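Local coordinates for transcriptional regulatory protein RcsB (Salmonella typhimurium, PDB 5O8Z) that acts as the response regulator of the Rcs signalling system, probably binding regulatory DNA to control transcription of numerous genes, with or without RcsA, at residues D56-G61 / T87-P92; S82-T87 / G105-Q110. All blocks are in the same frame, centred on the assembly; numbering follows the deposited sequence.

Contact 1 (D56-G61 / T87-P92); sequences DLSMPG and TMNNNP. With MG (magnesium ion), chain F; BEF (beryllium trifluoride ion), chain E.
T87 OG1 lies between L57 and the beryllium trifluoride carried by D56. The hydroxyl donates to fluorine F2 (OG1 to F2 2.7 Å) and also accepts from the backbone N of N89, forming an ST turn that fixes its rotation; chi1 of -173° swings OG1 away from its own backbone N and into this position. The leucine lies against this threonine, L57 CD1 3.6 Å from T87 OG1. M88 comes next: its backbone N gives a straight bond to F3 (2.9 Å), while its side chain, bent at chi3, brings CE near the same fluorine and packs on M88 of the second subunit. N89 then reaches back to the first segment. Its ND2 donates to S58 OG over 3.0 Å, at 173° and with the hydroxyl almost in the amide plane, the one direct hydrogen bond between the two segments.

The anion ties both segments together. D56 OD1 is bonded covalently to beryllium at 1.8 Å, and S58 N donates to F2 at 3.0 Å, so F2 is gripped from both segments. The other carboxylate oxygen, D56 OD2, binds magnesium at 2.1 Å together with S58 O, D11 and two waters, which also donate to F1. Beryllium trifluoride on the aspartate beside magnesium, met by a threonine from the next strand, mimics the phosphorylated active site of a CheY-like receiver domain.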
loop_
_atom_site.group_PDB
_atom_site.type_symbol
_atom_site.label_atom_id
_atom_site.label_comp_id
_atom_site.label_asym_id
_atom_site.label_seq_id
_atom_site.Cartn_x
_atom_site.Cartn_y
_atom_site.Cartn_z
ATOM N N ASP B 56 -5.406 -5.205 -8.590
ATOM C CA ASP B 56 -4.346 -4.864 -7.677
ATOM C C ASP B 56 -3.103 -5.706 -8.002
ATOM O O ASP B 56 -3.240 -6.723 -8.661
ATOM C CB ASP B 56 -4.862 -5.172 -6.276
ATOM C CG ASP B 56 -3.984 -4.649 -5.211
ATOM O OD1 ASP B 56 -3.246 -3.686 -5.466
ATOM O OD2 ASP B 56 -4.036 -5.192 -4.107
ATOM N N LEU B 57 -1.910 -5.259 -7.569
ATOM C CA LEU B 57 -0.662 -6.019 -7.728
ATOM C C LEU B 57 -0.335 -6.875 -6.509
ATOM O O LEU B 57 0.004 -8.035 -6.681
ATOM C CB LEU B 57 0.558 -5.114 -8.009
ATOM C CG LEU B 57 0.756 -4.492 -9.397
ATOM C CD1 LEU B 57 2.049 -3.663 -9.431
ATOM C CD2 LEU B 57 0.792 -5.524 -10.518
ATOM N N SER B 58 -0.380 -6.306 -5.296
ATOM C CA SER B 58 -0.108 -7.084 -4.094
ATOM C C SER B 58 -1.398 -7.636 -3.543
ATOM O O SER B 58 -2.227 -6.874 -3.057
ATOM C CB SER B 58 0.618 -6.290 -3.003
ATOM O OG SER B 58 1.796 -5.700 -3.513
ATOM N N MET B 59 -1.552 -8.960 -3.629
ATOM C CA MET B 59 -2.669 -9.681 -3.015
ATOM C C MET B 59 -2.249 -11.079 -2.589
ATOM O O MET B 59 -1.363 -11.660 -3.204
ATOM C CB MET B 59 -3.799 -9.902 -4.017
ATOM C CG MET B 59 -4.305 -8.681 -4.744
ATOM S SD MET B 59 -5.678 -9.103 -5.857
ATOM C CE MET B 59 -5.081 -10.609 -6.631
ATOM N N PRO B 60 -2.953 -11.664 -1.602
ATOM C CA PRO B 60 -2.722 -13.077 -1.351
ATOM C C PRO B 60 -3.084 -13.999 -2.527
ATOM O O PRO B 60 -3.851 -13.642 -3.421
ATOM C CB PRO B 60 -3.617 -13.389 -0.140
ATOM C CG PRO B 60 -4.061 -12.073 0.392
ATOM C CD PRO B 60 -3.997 -11.109 -0.732
ATOM N N GLY B 61 -2.500 -15.181 -2.493
ATOM C CA GLY B 61 -2.824 -16.264 -3.406
ATOM C C GLY B 61 -1.549 -17.017 -3.709
ATOM O O GLY B 61 -0.741 -16.580 -4.513
ATOM N N THR B 87 -2.724 0.247 -8.363
ATOM C CA THR B 87 -1.737 -0.177 -7.385
ATOM C C THR B 87 -1.164 0.991 -6.585
ATOM O O THR B 87 -1.059 2.091 -7.079
ATOM C CB THR B 87 -0.576 -0.946 -8.078
ATOM O OG1 THR B 87 0.312 -1.498 -7.096
ATOM C CG2 THR B 87 0.197 -0.077 -9.072
ATOM N N MET B 88 -0.810 0.716 -5.341
ATOM C CA MET B 88 -0.052 1.641 -4.516
ATOM C C MET B 88 1.451 1.494 -4.700
ATOM O O MET B 88 2.194 2.254 -4.087
ATOM C CB MET B 88 -0.388 1.437 -3.034
ATOM C CG MET B 88 0.189 0.162 -2.427
ATOM S SD MET B 88 -0.356 -0.082 -0.728
ATOM C CE MET B 88 -1.834 -1.045 -1.016
ATOM N N ASN B 89 1.892 0.497 -5.472
ATOM C CA ASN B 89 3.310 0.166 -5.600
ATOM C C ASN B 89 3.917 1.085 -6.663
ATOM O O ASN B 89 3.948 0.734 -7.854
ATOM C CB ASN B 89 3.527 -1.328 -5.988
ATOM C CG ASN B 89 2.891 -2.331 -4.985
ATOM O OD1 ASN B 89 2.505 -1.981 -3.866
ATOM N ND2 ASN B 89 2.785 -3.587 -5.401
ATOM N N ASN B 90 4.431 2.233 -6.231
ATOM C CA ASN B 90 5.013 3.231 -7.166
ATOM C C ASN B 90 6.542 3.145 -7.451
ATOM O O ASN B 90 7.139 4.110 -7.899
ATOM C CB ASN B 90 4.633 4.653 -6.721
ATOM C CG ASN B 90 5.223 5.030 -5.381
ATOM O OD1 ASN B 90 5.630 4.171 -4.611
ATOM N ND2 ASN B 90 5.243 6.319 -5.088
ATOM N N ASN B 91 7.156 1.988 -7.236
ATOM C CA ASN B 91 8.590 1.779 -7.542
ATOM C C ASN B 91 8.727 1.808 -9.077
ATOM O O ASN B 91 8.070 1.026 -9.745
ATOM C CB ASN B 91 9.047 0.436 -6.930
ATOM C CG ASN B 91 10.460 -0.008 -7.355
ATOM O OD1 ASN B 91 11.241 0.739 -7.961
ATOM N ND2 ASN B 91 10.797 -1.247 -6.993
ATOM N N PRO B 92 9.547 2.734 -9.633
ATOM C CA PRO B 92 9.715 2.859 -11.088
ATOM C C PRO B 92 9.990 1.536 -11.823
ATOM O O PRO B 92 9.483 1.339 -12.926
ATOM C CB PRO B 92 10.930 3.775 -11.216
ATOM C CG PRO B 92 10.905 4.613 -10.003
ATOM C CD PRO B 92 10.329 3.766 -8.916
HETATM MG MG MG F . -3.089 -5.002 -2.264
HETATM BE BE BEF E . -1.868 -3.087 -4.403
HETATM F F1 BEF E . -1.673 -3.961 -3.215
HETATM F F2 BEF E . -0.725 -3.312 -5.336
HETATM F F3 BEF E . -2.076 -1.627 -4.192
HETATM O O HOH W 1 -4.281 -3.458 -1.549
HETATM O O HOH W 2 -2.243 -5.164 -0.450
#

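Contact 2 (S82-T87 / G105-Q110); sequences SIIVLT and GIVLKQ. With BEF (beryllium trifluoride ion), chain E.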
loop_
_atom_site.group_PDB
_atom_site.type_symbol
_atom_site.label_atom_id
_atom_site.label_comp_id
_atom_site.label_asym_id
_atom_site.label_seq_id
_atom_site.Cartn_x
_atom_site.Cartn_y
_atom_site.Cartn_z
ATOM N N SER B 82 -9.055 -7.151 -21.286
ATOM C CA SER B 82 -8.283 -5.925 -21.101
ATOM C C SER B 82 -7.921 -5.763 -19.616
ATOM O O SER B 82 -8.726 -6.075 -18.734
ATOM C CB SER B 82 -9.044 -4.710 -21.654
ATOM O OG SER B 82 -9.208 -4.842 -23.057
ATOM N N ILE B 83 -6.697 -5.315 -19.338
ATOM C CA ILE B 83 -6.228 -5.207 -17.970
ATOM C C ILE B 83 -5.866 -3.768 -17.615
ATOM O O ILE B 83 -5.083 -3.136 -18.315
ATOM C CB ILE B 83 -5.033 -6.151 -17.722
ATOM C CG1 ILE B 83 -5.452 -7.607 -17.994
ATOM C CG2 ILE B 83 -4.550 -5.999 -16.282
ATOM C CD1 ILE B 83 -4.342 -8.630 -17.908
ATOM N N ILE B 84 -6.439 -3.260 -16.524
ATOM C CA ILE B 84 -5.955 -2.020 -15.902
ATOM C C ILE B 84 -5.471 -2.337 -14.505
ATOM O O ILE B 84 -6.206 -2.893 -13.692
ATOM C CB ILE B 84 -7.039 -0.929 -15.799
ATOM C CG1 ILE B 84 -7.582 -0.585 -17.177
ATOM C CG2 ILE B 84 -6.494 0.328 -15.132
ATOM C CD1 ILE B 84 -8.947 0.065 -17.124
ATOM N N VAL B 85 -4.234 -1.954 -14.212
ATOM C CA VAL B 85 -3.661 -2.184 -12.891
ATOM C C VAL B 85 -3.872 -0.934 -12.052
ATOM O O VAL B 85 -3.623 0.187 -12.527
ATOM C CB VAL B 85 -2.174 -2.541 -12.996
ATOM C CG1 VAL B 85 -1.491 -2.493 -11.646
ATOM C CG2 VAL B 85 -2.031 -3.915 -13.638
ATOM N N LEU B 86 -4.394 -1.131 -10.840
ATOM C CA LEU B 86 -4.595 -0.050 -9.867
ATOM C C LEU B 86 -3.802 -0.477 -8.657
ATOM O O LEU B 86 -4.164 -1.451 -8.000
ATOM C CB LEU B 86 -6.079 0.132 -9.528
ATOM C CG LEU B 86 -6.438 1.066 -8.362
ATOM C CD1 LEU B 86 -6.038 2.518 -8.640
ATOM C CD2 LEU B 86 -7.931 1.002 -8.082
ATOM N N THR B 87 -2.724 0.247 -8.363
ATOM C CA THR B 87 -1.737 -0.177 -7.385
ATOM C C THR B 87 -1.164 0.991 -6.585
ATOM O O THR B 87 -1.059 2.091 -7.079
ATOM C CB THR B 87 -0.576 -0.946 -8.078
ATOM O OG1 THR B 87 0.312 -1.498 -7.096
ATOM C CG2 THR B 87 0.197 -0.077 -9.072
ATOM N N GLY B 105 -3.736 -0.209 -19.118
ATOM C CA GLY B 105 -3.552 0.967 -18.279
ATOM C C GLY B 105 -2.926 0.681 -16.933
ATOM O O GLY B 105 -3.030 -0.424 -16.405
ATOM N N ILE B 106 -2.235 1.682 -16.417
ATOM C CA ILE B 106 -1.722 1.696 -15.060
ATOM C C ILE B 106 -2.222 2.944 -14.310
ATOM O O ILE B 106 -2.039 4.081 -14.768
ATOM C CB ILE B 106 -0.180 1.690 -15.034
ATOM C CG1 ILE B 106 0.384 0.531 -15.878
ATOM C CG2 ILE B 106 0.292 1.553 -13.590
ATOM C CD1 ILE B 106 1.878 0.534 -16.079
ATOM N N VAL B 107 -2.788 2.733 -13.130
ATOM C CA VAL B 107 -3.261 3.831 -12.283
ATOM C C VAL B 107 -2.697 3.660 -10.897
ATOM O O VAL B 107 -2.697 2.554 -10.360
ATOM C CB VAL B 107 -4.809 3.861 -12.181
ATOM C CG1 VAL B 107 -5.276 4.996 -11.273
ATOM C CG2 VAL B 107 -5.426 4.024 -13.546
ATOM N N LEU B 108 -2.224 4.746 -10.315
ATOM C CA LEU B 108 -1.720 4.710 -8.956
ATOM C C LEU B 108 -2.809 5.087 -7.965
ATOM O O LEU B 108 -3.534 6.077 -8.161
ATOM C CB LEU B 108 -0.537 5.667 -8.781
ATOM C CG LEU B 108 0.661 5.360 -9.652
ATOM C CD1 LEU B 108 1.723 6.452 -9.552
ATOM C CD2 LEU B 108 1.234 3.990 -9.298
ATOM N N LYS B 109 -2.872 4.336 -6.868
ATOM C CA LYS B 109 -3.724 4.709 -5.721
ATOM C C LYS B 109 -3.309 6.048 -5.098
ATOM O O LYS B 109 -4.162 6.760 -4.581
ATOM C CB LYS B 109 -3.740 3.611 -4.656
ATOM C CG LYS B 109 -4.252 2.265 -5.154
ATOM C CD LYS B 109 -4.163 1.192 -4.088
ATOM C CE LYS B 109 -4.881 -0.095 -4.522
ATOM N NZ LYS B 109 -4.747 -1.224 -3.542
ATOM N N GLN B 110 -2.008 6.380 -5.154
ATOM C CA GLN B 110 -1.498 7.715 -4.763
ATOM C C GLN B 110 -1.815 8.796 -5.796
ATOM O O GLN B 110 -1.363 9.915 -5.618
ATOM C CB GLN B 110 0.043 7.754 -4.616
ATOM C CG GLN B 110 0.682 6.689 -3.766
ATOM C CD GLN B 110 1.018 5.422 -4.526
ATOM O OE1 GLN B 110 0.224 4.929 -5.343
ATOM N NE2 GLN B 110 2.157 4.861 -4.223
HETATM BE BE BEF E . -1.868 -3.087 -4.403
HETATM F F1 BEF E . -1.673 -3.961 -3.215
HETATM F F2 BEF E . -0.725 -3.312 -5.336
HETATM F F3 BEF E . -2.076 -1.627 -4.192
#
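Two neighbouring parallel strands, 82-87 and 105-108, are laced by a ladder of backbone bonds that includes V85 N to G105 O (2.9 Å). V107 N answers to V85 O at 2.7 Å, and T87 N returns to V107 O at 3.1 Å. One step past the second strand, K109 N closes the row on T87 O; it comes from above the carbonyl plane, 51° out of it, as the chain turns away. The axes of the two short strands approach to 4.6 Å, at 17°.

Packing is closest on the face of I84, L86 and V107. The chi1 of L86, 170°, carries its CG to the side of the carbonyl carbon and brings CD1 over to V107 CG1 at 3.7 Å; the other methyl, V107 CG2, meets I84 CG2 at a looser 4.2 Å. G105 has no side chain, and I84 CG2 lies over its backbone instead. On the face of V85, T87, I106 and L108 the side chains meet less closely, T87 CG2 lying 4.2 Å from L108 CD2. At the far end, beyond the ladder, the partly exposed Q110 bonds through NE2 to M88 O.

The extended chain of K109 crosses L86 at about a right angle and sends NZ to F3 of beryllium trifluoride (2.8 Å), with a salt bridge to D10 and a weak bond to D56 OD1.

Helix 92-100 makes the beta-alpha-beta crossover and packs on V85, I106 and L108, whereas helix 115-124 covers I84 and V107. Strand 105-108 is outermost within the chain, and strand 52-55 flanks 82-87 on its other side.

The centres of contacts 1 and 2 lie about 9 Å apart within one receiver domain, built on a five-stranded parallel sheet of order 2-1-3-4-5. Their segments alternate along the chain, 56-61, 82-87, 87-92, 105-110, and T87 belongs to both: it ends the strand of contact 2 and opens the second segment of contact 1. Contact 2 pairs the last two strands of the sheet, and contact 1 joins loops at the C-terminal ends of two strands, where receiver domains hold their active site. Both reach the same beryllium trifluoride, so the phosphate mimic bridges the aspartate loop and the end of strand 105-108, the outermost within this chain, as in activated receiver domains.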